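Side-chain contacts in yeast glycogen phosphorylase (Saccharomyces cerevisiae, PDB 1YGP), which belongs to the carbohydrate phosphorylases, enzymes of the GT-B clan, and holds pyridoxal-5'-phosphate in a pocket of its chain: residues I667-N672 against P801-P806; C673-V678 against L688-V693; Y612-L617 against S821-S826. All coordinates share one frame; numbering follows the deposited sequence.

Interaction 1 (I667-N672 against P801-P806)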
loop_
_atom_site.group_PDB
_atom_site.type_symbol
_atom_site.label_atom_id
_atom_site.label_comp_id
_atom_site.label_asym_id
_atom_site.label_seq_id
_atom_site.Cartn_x
_atom_site.Cartn_y
_atom_site.Cartn_z
ATOM N N ILE A 667 -9.754 -13.738 -32.745
ATOM C CA ILE A 667 -10.265 -15.056 -32.455
ATOM C C ILE A 667 -11.162 -14.990 -31.226
ATOM O O ILE A 667 -12.217 -15.645 -31.204
ATOM C CB ILE A 667 -9.088 -16.024 -32.272
ATOM C CG1 ILE A 667 -8.400 -16.192 -33.629
ATOM C CG2 ILE A 667 -9.578 -17.380 -31.749
ATOM C CD1 ILE A 667 -7.163 -17.120 -33.686
ATOM N N ILE A 668 -10.839 -14.139 -30.245
ATOM C CA ILE A 668 -11.711 -14.001 -29.087
ATOM C C ILE A 668 -13.038 -13.422 -29.544
ATOM O O ILE A 668 -14.061 -13.954 -29.109
ATOM C CB ILE A 668 -11.034 -13.108 -28.024
ATOM C CG1 ILE A 668 -9.790 -13.823 -27.468
ATOM C CG2 ILE A 668 -12.004 -12.822 -26.900
ATOM C CD1 ILE A 668 -8.954 -13.092 -26.405
ATOM N N LYS A 669 -13.097 -12.432 -30.448
ATOM C CA LYS A 669 -14.375 -11.856 -30.861
ATOM C C LYS A 669 -15.184 -12.922 -31.584
ATOM O O LYS A 669 -16.367 -13.125 -31.282
ATOM C CB LYS A 669 -14.177 -10.654 -31.793
ATOM C CG LYS A 669 -15.450 -9.970 -32.308
ATOM C CD LYS A 669 -16.285 -9.565 -31.106
ATOM C CE LYS A 669 -17.723 -9.131 -31.384
ATOM N NZ LYS A 669 -17.751 -7.846 -32.052
ATOM N N LEU A 670 -14.517 -13.679 -32.455
ATOM C CA LEU A 670 -15.159 -14.720 -33.223
ATOM C C LEU A 670 -15.805 -15.763 -32.332
ATOM O O LEU A 670 -16.955 -16.114 -32.627
ATOM C CB LEU A 670 -14.126 -15.362 -34.147
ATOM C CG LEU A 670 -14.508 -16.092 -35.449
ATOM C CD1 LEU A 670 -13.998 -17.521 -35.317
ATOM C CD2 LEU A 670 -16.011 -16.006 -35.743
ATOM N N ILE A 671 -15.160 -16.210 -31.241
ATOM C CA ILE A 671 -15.740 -17.195 -30.325
ATOM C C ILE A 671 -17.002 -16.598 -29.723
ATOM O O ILE A 671 -18.054 -17.245 -29.690
ATOM C CB ILE A 671 -14.767 -17.550 -29.190
ATOM C CG1 ILE A 671 -13.495 -18.180 -29.732
ATOM C CG2 ILE A 671 -15.427 -18.558 -28.277
ATOM C CD1 ILE A 671 -12.285 -18.262 -28.754
ATOM N N ASN A 672 -16.928 -15.325 -29.334
ATOM C CA ASN A 672 -18.057 -14.620 -28.732
ATOM C C ASN A 672 -19.238 -14.434 -29.668
ATOM O O ASN A 672 -20.401 -14.546 -29.270
ATOM C CB ASN A 672 -17.585 -13.265 -28.217
ATOM C CG ASN A 672 -16.766 -13.421 -26.943
ATOM O OD1 ASN A 672 -17.199 -14.076 -25.994
ATOM N ND2 ASN A 672 -15.575 -12.841 -26.855
ATOM N N PRO A 801 -19.854 -6.948 -41.835
ATOM C CA PRO A 801 -19.886 -8.233 -42.518
ATOM C C PRO A 801 -18.565 -8.626 -43.165
ATOM O O PRO A 801 -18.561 -9.359 -44.145
ATOM C CB PRO A 801 -21.006 -8.094 -43.517
ATOM C CG PRO A 801 -21.803 -6.919 -42.997
ATOM C CD PRO A 801 -20.714 -5.988 -42.498
ATOM N N ASN A 802 -17.420 -8.086 -42.737
ATOM C CA ASN A 802 -16.135 -8.509 -43.242
ATOM C C ASN A 802 -15.075 -8.279 -42.170
ATOM O O ASN A 802 -13.875 -8.168 -42.422
ATOM C CB ASN A 802 -15.834 -7.733 -44.538
ATOM C CG ASN A 802 -15.557 -8.706 -45.684
ATOM O OD1 ASN A 802 -14.496 -8.664 -46.305
ATOM N ND2 ASN A 802 -16.429 -9.648 -46.027
ATOM N N GLU A 803 -15.501 -8.283 -40.906
ATOM C CA GLU A 803 -14.596 -8.151 -39.766
ATOM C C GLU A 803 -13.627 -9.319 -39.609
ATOM O O GLU A 803 -12.447 -9.127 -39.305
ATOM C CB GLU A 803 -15.410 -8.014 -38.493
ATOM C CG GLU A 803 -14.543 -7.870 -37.256
ATOM C CD GLU A 803 -15.229 -7.127 -36.133
ATOM O OE1 GLU A 803 -16.074 -7.711 -35.462
ATOM O OE2 GLU A 803 -14.917 -5.956 -35.939
ATOM N N PHE A 804 -14.113 -10.547 -39.845
ATOM C CA PHE A 804 -13.323 -11.761 -39.655
ATOM C C PHE A 804 -12.494 -12.192 -40.858
ATOM O O PHE A 804 -11.936 -13.292 -40.903
ATOM C CB PHE A 804 -14.277 -12.889 -39.217
ATOM C CG PHE A 804 -14.922 -12.603 -37.859
ATOM C CD1 PHE A 804 -14.137 -12.199 -36.759
ATOM C CD2 PHE A 804 -16.305 -12.713 -37.713
ATOM C CE1 PHE A 804 -14.739 -11.901 -35.532
ATOM C CE2 PHE A 804 -16.904 -12.415 -36.485
ATOM C CZ PHE A 804 -16.124 -12.008 -35.398
ATOM N N LYS A 805 -12.319 -11.267 -41.808
ATOM C CA LYS A 805 -11.604 -11.523 -43.046
ATOM C C LYS A 805 -10.126 -11.840 -42.863
ATOM O O LYS A 805 -9.721 -12.842 -43.445
ATOM C CB LYS A 805 -11.727 -10.329 -43.998
ATOM C CG LYS A 805 -11.920 -10.830 -45.407
ATOM C CD LYS A 805 -11.528 -9.876 -46.518
ATOM C CE LYS A 805 -12.094 -10.354 -47.853
ATOM N NZ LYS A 805 -11.880 -11.773 -48.111
ATOM N N PRO A 806 -9.247 -11.150 -42.125
ATOM C CA PRO A 806 -7.834 -11.513 -41.971
ATOM C C PRO A 806 -7.562 -12.968 -41.591
ATOM O O PRO A 806 -6.605 -13.588 -42.067
ATOM C CB PRO A 806 -7.336 -10.541 -40.952
ATOM C CG PRO A 806 -8.128 -9.315 -41.301
ATOM C CD PRO A 806 -9.516 -9.890 -41.452
#
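Phe-804 keeps CG beside its backbone N and opposite its carbonyl carbon (chi1 -64°), and this rotation sends the ring straight at the helix to meet Leu-670 and Lys-669. On the helix side, with CG opposite the backbone N (chi1 179°), Lys-669 lays CG at the ring edge; the bend at chi2 then steers the rest of the chain toward Glu-803. The ring is therefore gripped from two directions. Over one face sits CD2 of Leu-670, in a CH-pi contact 3.8 Å from the centroid of the Phe-804 ring and 14° off the ring normal. At the edge, Lys-669 CG comes within 3.8 Å of Phe-804 CZ, the aliphatic chain crossing the aromatic one at about a right angle. The far rim of the ring also rests on the helix backbone, Phe-804 CE1 lying 3.6 Å from Leu-670 N.

The receiving helix, 662-678, is the connection between two strands of the parallel sheet in the C-terminal half of this GT-B fold. Phe-804 comes from a type I turn, Asn-802 to Lys-805, and occupies the N-cap position of helix 805-813. It also touches Leu-666 and Cys-673 of helix 662-678, so the ring straddles more than one turn.

Polar atoms flank this apolar grip on the lysine side. Lys-669 NZ and Glu-803 OE1 form a long salt bridge of 3.8 Å, better read as charge attraction than as a tight pair. Tyr-204 OH, from strand 204-208 far earlier in the chain, makes weak hydrogen bonds to both Lys-669 NZ and Glu-803 OE2.

Interaction 2 (C673-V678 against L688-V693)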
loop_
_atom_site.group_PDB
_atom_site.type_symbol
_atom_site.label_atom_id
_atom_site.label_comp_id
_atom_site.label_asym_id
_atom_site.label_seq_id
_atom_site.Cartn_x
_atom_site.Cartn_y
_atom_site.Cartn_z
ATOM N N CYS A 673 -18.945 -14.224 -30.936
ATOM C CA CYS A 673 -19.972 -14.152 -31.945
ATOM C C CYS A 673 -20.662 -15.512 -32.152
ATOM O O CYS A 673 -21.906 -15.624 -32.170
ATOM C CB CYS A 673 -19.344 -13.677 -33.230
ATOM S SG CYS A 673 -18.698 -11.988 -33.091
ATOM N N VAL A 674 -19.881 -16.593 -32.303
ATOM C CA VAL A 674 -20.436 -17.930 -32.461
ATOM C C VAL A 674 -21.354 -18.186 -31.274
ATOM O O VAL A 674 -22.511 -18.544 -31.472
ATOM C CB VAL A 674 -19.299 -18.962 -32.489
ATOM C CG1 VAL A 674 -19.847 -20.388 -32.479
ATOM C CG2 VAL A 674 -18.481 -18.734 -33.743
ATOM N N ALA A 675 -20.893 -17.905 -30.053
ATOM C CA ALA A 675 -21.689 -18.109 -28.856
ATOM C C ALA A 675 -22.980 -17.325 -28.894
ATOM O O ALA A 675 -24.017 -17.860 -28.503
ATOM C CB ALA A 675 -20.929 -17.682 -27.615
ATOM N N ASP A 676 -22.984 -16.094 -29.400
ATOM C CA ASP A 676 -24.225 -15.359 -29.471
ATOM C C ASP A 676 -25.233 -15.905 -30.443
ATOM O O ASP A 676 -26.413 -15.820 -30.126
ATOM C CB ASP A 676 -23.983 -13.902 -29.814
ATOM C CG ASP A 676 -23.701 -13.060 -28.574
ATOM O OD1 ASP A 676 -24.085 -13.451 -27.463
ATOM O OD2 ASP A 676 -23.102 -11.994 -28.723
ATOM N N ILE A 677 -24.867 -16.484 -31.582
ATOM C CA ILE A 677 -25.840 -17.040 -32.526
ATOM C C ILE A 677 -26.338 -18.420 -32.070
ATOM O O ILE A 677 -27.543 -18.638 -31.907
ATOM C CB ILE A 677 -25.139 -17.054 -33.909
ATOM C CG1 ILE A 677 -25.114 -15.600 -34.374
ATOM C CG2 ILE A 677 -25.818 -17.957 -34.925
ATOM C CD1 ILE A 677 -24.201 -15.302 -35.589
ATOM N N VAL A 678 -25.411 -19.331 -31.755
ATOM C CA VAL A 678 -25.696 -20.703 -31.353
ATOM C C VAL A 678 -26.418 -20.759 -30.017
ATOM O O VAL A 678 -27.431 -21.432 -29.899
ATOM C CB VAL A 678 -24.370 -21.467 -31.288
ATOM C CG1 VAL A 678 -24.589 -22.878 -30.773
ATOM C CG2 VAL A 678 -23.747 -21.501 -32.683
ATOM N N LEU A 688 -26.295 -27.596 -28.516
ATOM C CA LEU A 688 -24.966 -26.991 -28.511
ATOM C C LEU A 688 -24.917 -25.612 -27.858
ATOM O O LEU A 688 -25.752 -24.760 -28.184
ATOM C CB LEU A 688 -24.442 -26.832 -29.933
ATOM C CG LEU A 688 -23.026 -26.339 -30.118
ATOM C CD1 LEU A 688 -22.024 -27.372 -29.613
ATOM C CD2 LEU A 688 -22.813 -26.075 -31.581
ATOM N N LYS A 689 -23.949 -25.382 -26.959
ATOM C CA LYS A 689 -23.694 -24.084 -26.321
ATOM C C LYS A 689 -22.200 -23.779 -26.424
ATOM O O LYS A 689 -21.370 -24.699 -26.408
ATOM C CB LYS A 689 -24.043 -24.095 -24.840
ATOM C CG LYS A 689 -25.516 -24.311 -24.522
ATOM C CD LYS A 689 -26.306 -23.079 -24.915
ATOM C CE LYS A 689 -27.808 -23.295 -24.888
ATOM N NZ LYS A 689 -28.255 -23.689 -23.566
ATOM N N VAL A 690 -21.795 -22.524 -26.543
ATOM C CA VAL A 690 -20.388 -22.125 -26.589
ATOM C C VAL A 690 -20.303 -21.146 -25.429
ATOM O O VAL A 690 -21.187 -20.296 -25.280
ATOM C CB VAL A 690 -20.021 -21.387 -27.899
ATOM C CG1 VAL A 690 -18.586 -20.884 -27.882
ATOM C CG2 VAL A 690 -20.198 -22.347 -29.046
ATOM N N VAL A 691 -19.292 -21.209 -24.575
ATOM C CA VAL A 691 -19.177 -20.323 -23.424
ATOM C C VAL A 691 -17.729 -19.836 -23.419
ATOM O O VAL A 691 -16.833 -20.609 -23.785
ATOM C CB VAL A 691 -19.524 -21.149 -22.160
ATOM C CG1 VAL A 691 -19.165 -20.355 -20.926
ATOM C CG2 VAL A 691 -21.012 -21.487 -22.113
ATOM N N PHE A 692 -17.437 -18.589 -23.067
ATOM C CA PHE A 692 -16.057 -18.133 -22.959
ATOM C C PHE A 692 -15.845 -17.667 -21.522
ATOM O O PHE A 692 -16.596 -16.798 -21.089
ATOM C CB PHE A 692 -15.797 -16.967 -23.902
ATOM C CG PHE A 692 -14.353 -16.468 -23.877
ATOM C CD1 PHE A 692 -13.959 -15.479 -22.980
ATOM C CD2 PHE A 692 -13.420 -16.993 -24.771
ATOM C CE1 PHE A 692 -12.643 -15.030 -22.986
ATOM C CE2 PHE A 692 -12.106 -16.542 -24.777
ATOM C CZ PHE A 692 -11.717 -15.557 -23.879
ATOM N N VAL A 693 -14.894 -18.144 -20.718
ATOM C CA VAL A 693 -14.693 -17.632 -19.374
ATOM C C VAL A 693 -13.649 -16.517 -19.324
ATOM O O VAL A 693 -12.468 -16.675 -19.683
ATOM C CB VAL A 693 -14.313 -18.807 -18.513
ATOM C CG1 VAL A 693 -13.874 -18.369 -17.119
ATOM C CG2 VAL A 693 -15.546 -19.714 -18.440
#
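Ala-675 and Val-678 each set a methyl over the face of a strand carbonyl, not at its edge: CB of Ala-675 is 3.5 Å from Val-690 O, and CG1 of Val-678 is 3.4 Å from Leu-688 O. The first of these carbonyls also accepts a hydrogen bond from Asn-679 ND2, just beyond the end of the helix.

Around them the packing is branched aliphatic carbon. Val-690 is the central piece: with CG1 opposite its backbone N (chi1 175°) and CG2 opposite its carbonyl carbon, its two methyls part to serve different partners. CG2 reaches Val-674 CG1 at 4.0 Å, while CG1 lies beside the methyl of Ala-675. The small alanine also lets the backbones approach, and its CB is 3.8 Å from Val-690 CB.

This is the second half of a beta-alpha-beta crossover, in which strand 649-654, helix 662-678 and strand 688-693 follow one another and the two strands run parallel, as in the Rossmann-like domains of GT-B proteins. The strand runs back along the helix, the directions of the short segments 144° apart and their axes 7.3 Å from each other. Strand 688-693 is an outermost strand of its sheet within this chain, and Lys-689 and Val-691 pair through their backbones with strand 649-654.

Nearer the end of the helix, Val-678 directs CG1 at Leu-688, touching CD2 at 3.7 Å, the two side chains meeting at a slant. Ile-622 of helix 615-634 packs on both Val-674 and Val-690, and Tyr-626 of that helix on Val-678, extending the apolar layer to a second helix on the sheet.

Interaction 3 (Y612-L617 against S821-S826)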
loop_
_atom_site.group_PDB
_atom_site.type_symbol
_atom_site.label_atom_id
_atom_site.label_comp_id
_atom_site.label_asym_id
_atom_site.label_seq_id
_atom_site.Cartn_x
_atom_site.Cartn_y
_atom_site.Cartn_z
ATOM N N TYR A 612 -0.983 -20.439 -33.217
ATOM C CA TYR A 612 -0.414 -21.773 -33.187
ATOM C C TYR A 612 -1.083 -22.719 -32.183
ATOM O O TYR A 612 -0.869 -23.930 -32.200
ATOM C CB TYR A 612 1.101 -21.664 -32.909
ATOM C CG TYR A 612 1.612 -21.704 -31.470
ATOM C CD1 TYR A 612 1.753 -22.934 -30.819
ATOM C CD2 TYR A 612 1.923 -20.532 -30.788
ATOM C CE1 TYR A 612 2.184 -22.998 -29.499
ATOM C CE2 TYR A 612 2.362 -20.593 -29.458
ATOM C CZ TYR A 612 2.483 -21.830 -28.816
ATOM O OH TYR A 612 2.836 -21.900 -27.477
ATOM N N LYS A 613 -1.851 -22.216 -31.219
ATOM C CA LYS A 613 -2.575 -23.071 -30.284
ATOM C C LYS A 613 -3.846 -23.553 -30.948
ATOM O O LYS A 613 -4.584 -24.356 -30.375
ATOM C CB LYS A 613 -2.994 -22.342 -29.044
ATOM C CG LYS A 613 -1.850 -21.783 -28.275
ATOM C CD LYS A 613 -1.239 -22.849 -27.448
ATOM C CE LYS A 613 -0.383 -22.066 -26.521
ATOM N NZ LYS A 613 0.504 -22.969 -25.838
ATOM N N ARG A 614 -4.129 -22.987 -32.115
ATOM C CA ARG A 614 -5.235 -23.320 -32.967
ATOM C C ARG A 614 -6.606 -23.303 -32.329
ATOM O O ARG A 614 -7.458 -24.158 -32.569
ATOM C CB ARG A 614 -4.927 -24.670 -33.619
ATOM C CG ARG A 614 -3.664 -24.489 -34.441
ATOM C CD ARG A 614 -3.623 -25.484 -35.546
ATOM N NE ARG A 614 -3.548 -26.827 -35.008
ATOM C CZ ARG A 614 -3.419 -27.910 -35.793
ATOM N NH1 ARG A 614 -3.348 -27.770 -37.131
ATOM N NH2 ARG A 614 -3.368 -29.134 -35.226
ATOM N N GLN A 615 -6.904 -22.268 -31.542
ATOM C CA GLN A 615 -8.270 -22.068 -31.055
ATOM C C GLN A 615 -9.185 -21.899 -32.281
ATOM O O GLN A 615 -10.349 -22.318 -32.258
ATOM C CB GLN A 615 -8.440 -20.801 -30.222
ATOM C CG GLN A 615 -7.901 -20.868 -28.827
ATOM C CD GLN A 615 -6.405 -20.676 -28.693
ATOM O OE1 GLN A 615 -5.679 -20.196 -29.565
ATOM N NE2 GLN A 615 -5.895 -21.012 -27.533
ATOM N N GLN A 616 -8.670 -21.340 -33.394
ATOM C CA GLN A 616 -9.475 -21.149 -34.587
ATOM C C GLN A 616 -9.863 -22.461 -35.243
ATOM O O GLN A 616 -10.964 -22.532 -35.793
ATOM C CB GLN A 616 -8.764 -20.262 -35.628
ATOM C CG GLN A 616 -7.545 -20.755 -36.383
ATOM C CD GLN A 616 -6.257 -20.757 -35.597
ATOM O OE1 GLN A 616 -6.252 -20.705 -34.375
ATOM N NE2 GLN A 616 -5.116 -20.819 -36.252
ATOM N N LEU A 617 -9.032 -23.517 -35.125
ATOM C CA LEU A 617 -9.348 -24.825 -35.689
ATOM C C LEU A 617 -10.562 -25.308 -34.898
ATOM O O LEU A 617 -11.552 -25.764 -35.465
ATOM C CB LEU A 617 -8.195 -25.824 -35.487
ATOM C CG LEU A 617 -7.894 -27.146 -36.252
ATOM C CD1 LEU A 617 -7.327 -28.077 -35.218
ATOM C CD2 LEU A 617 -9.104 -27.848 -36.867
ATOM N N SER A 821 -6.257 -26.411 -42.570
ATOM C CA SER A 821 -6.868 -27.149 -43.661
ATOM C C SER A 821 -6.541 -28.635 -43.613
ATOM O O SER A 821 -7.413 -29.503 -43.775
ATOM C CB SER A 821 -6.390 -26.615 -45.005
ATOM O OG SER A 821 -5.722 -25.347 -44.970
ATOM N N ASP A 822 -5.269 -28.880 -43.273
ATOM C CA ASP A 822 -4.734 -30.234 -43.305
ATOM C C ASP A 822 -5.353 -31.118 -42.242
ATOM O O ASP A 822 -5.783 -32.253 -42.498
ATOM C CB ASP A 822 -3.223 -30.185 -43.125
ATOM C CG ASP A 822 -2.588 -29.267 -44.168
ATOM O OD1 ASP A 822 -2.384 -29.687 -45.309
ATOM O OD2 ASP A 822 -2.321 -28.115 -43.838
ATOM N N ASP A 823 -5.481 -30.534 -41.051
ATOM C CA ASP A 823 -6.013 -31.296 -39.949
ATOM C C ASP A 823 -7.521 -31.224 -39.823
ATOM O O ASP A 823 -8.076 -32.033 -39.070
ATOM C CB ASP A 823 -5.315 -30.819 -38.661
ATOM C CG ASP A 823 -3.808 -31.052 -38.636
ATOM O OD1 ASP A 823 -3.266 -31.815 -39.439
ATOM O OD2 ASP A 823 -3.149 -30.478 -37.790
ATOM N N PHE A 824 -8.232 -30.384 -40.587
ATOM C CA PHE A 824 -9.663 -30.196 -40.357
ATOM C C PHE A 824 -10.494 -31.468 -40.403
ATOM O O PHE A 824 -11.225 -31.783 -39.457
ATOM C CB PHE A 824 -10.264 -29.202 -41.359
ATOM C CG PHE A 824 -11.579 -28.625 -40.831
ATOM C CD1 PHE A 824 -11.595 -27.928 -39.614
ATOM C CD2 PHE A 824 -12.776 -28.819 -41.533
ATOM C CE1 PHE A 824 -12.805 -27.438 -39.099
ATOM C CE2 PHE A 824 -13.975 -28.320 -41.001
ATOM C CZ PHE A 824 -13.999 -27.632 -39.785
ATOM N N GLU A 825 -10.330 -32.264 -41.456
ATOM C CA GLU A 825 -11.099 -33.484 -41.593
ATOM C C GLU A 825 -10.814 -34.537 -40.535
ATOM O O GLU A 825 -11.736 -35.187 -40.042
ATOM C CB GLU A 825 -10.854 -34.036 -42.991
ATOM C CG GLU A 825 -11.891 -33.521 -43.997
ATOM C CD GLU A 825 -13.323 -33.852 -43.576
ATOM O OE1 GLU A 825 -13.649 -35.037 -43.430
ATOM O OE2 GLU A 825 -14.107 -32.921 -43.376
ATOM N N SER A 826 -9.547 -34.660 -40.139
ATOM C CA SER A 826 -9.107 -35.603 -39.135
ATOM C C SER A 826 -9.719 -35.176 -37.815
ATOM O O SER A 826 -10.311 -36.012 -37.121
ATOM C CB SER A 826 -7.581 -35.568 -39.088
ATOM O OG SER A 826 -6.918 -36.455 -38.181
#
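A buried salt bridge joined to an apolar contact ties the start of helix 615-634 to helix 820-840, in the C-terminal half of the GT-B fold and with the Arg-614 side chain about 13 Å from pyridoxal-5'-phosphate. Arg-614, at the N-cap position of its helix, grips Asp-823 end-on, with both terminal nitrogens converging on a single oxygen. NH1 donates to Asp-823 OD2 at 2.8 Å, and NH2 of Arg-614 donates to the same OD2 at 2.9 Å. Both bonds are bent (146° at NH1, 140° at NH2), as expected when two N-H groups share one oxygen. That oxygen lies in the guanidinium plane, yet the two flat groups stand nearly perpendicular, 81° apart. NH2 meets the anti lone pair of OD2, and NH1 comes in from above the carboxylate plane.

Leu-617 joins the charged and apolar parts. Its CD1 lies 3.9 Å above the plane of the Arg-614 guanidinium, covering one face, while CD2 touches the edge of the Phe-824 ring at CD1, 3.7 Å away. The leucine and phenylalanine side chains lie alongside each other, pointing opposite ways.

Further bonds fix the rotation of both charged groups: Arg-614 NE donates to Ile-714 O and NH1 also to Tyr-818 O, while Asp-823 OD1 accepts from Asn-761 N. The contact thus sits by the loops that follow parallel strands 710-713 and 757-759, with Phe-824 leaning on Ser-783 and Leu-784 of helix 782-790.

Overall arrangement
Followed from the N terminus, the chain first passes 612-617, which waits some 200 residues for its partner 821-826; interaction 3 therefore closes the widest loop. Within it, helix 662-678 supplies one side of both other contacts. Interaction 2 closes the shortest loop, as after nine loop residues the chain returns as strand 688-693, and interaction 1 closes around it when 801-806 returns to the same helix. The three loops are concentric, and none cross. Interactions 1 and 2 touch directly, Ile-671 meeting Val-690, and Ile-667 links interaction 1 to Gln-615 and Gln-616. Together they fasten the parallel sheet's crossover helix and helices 615-634, 805-813 and 820-840.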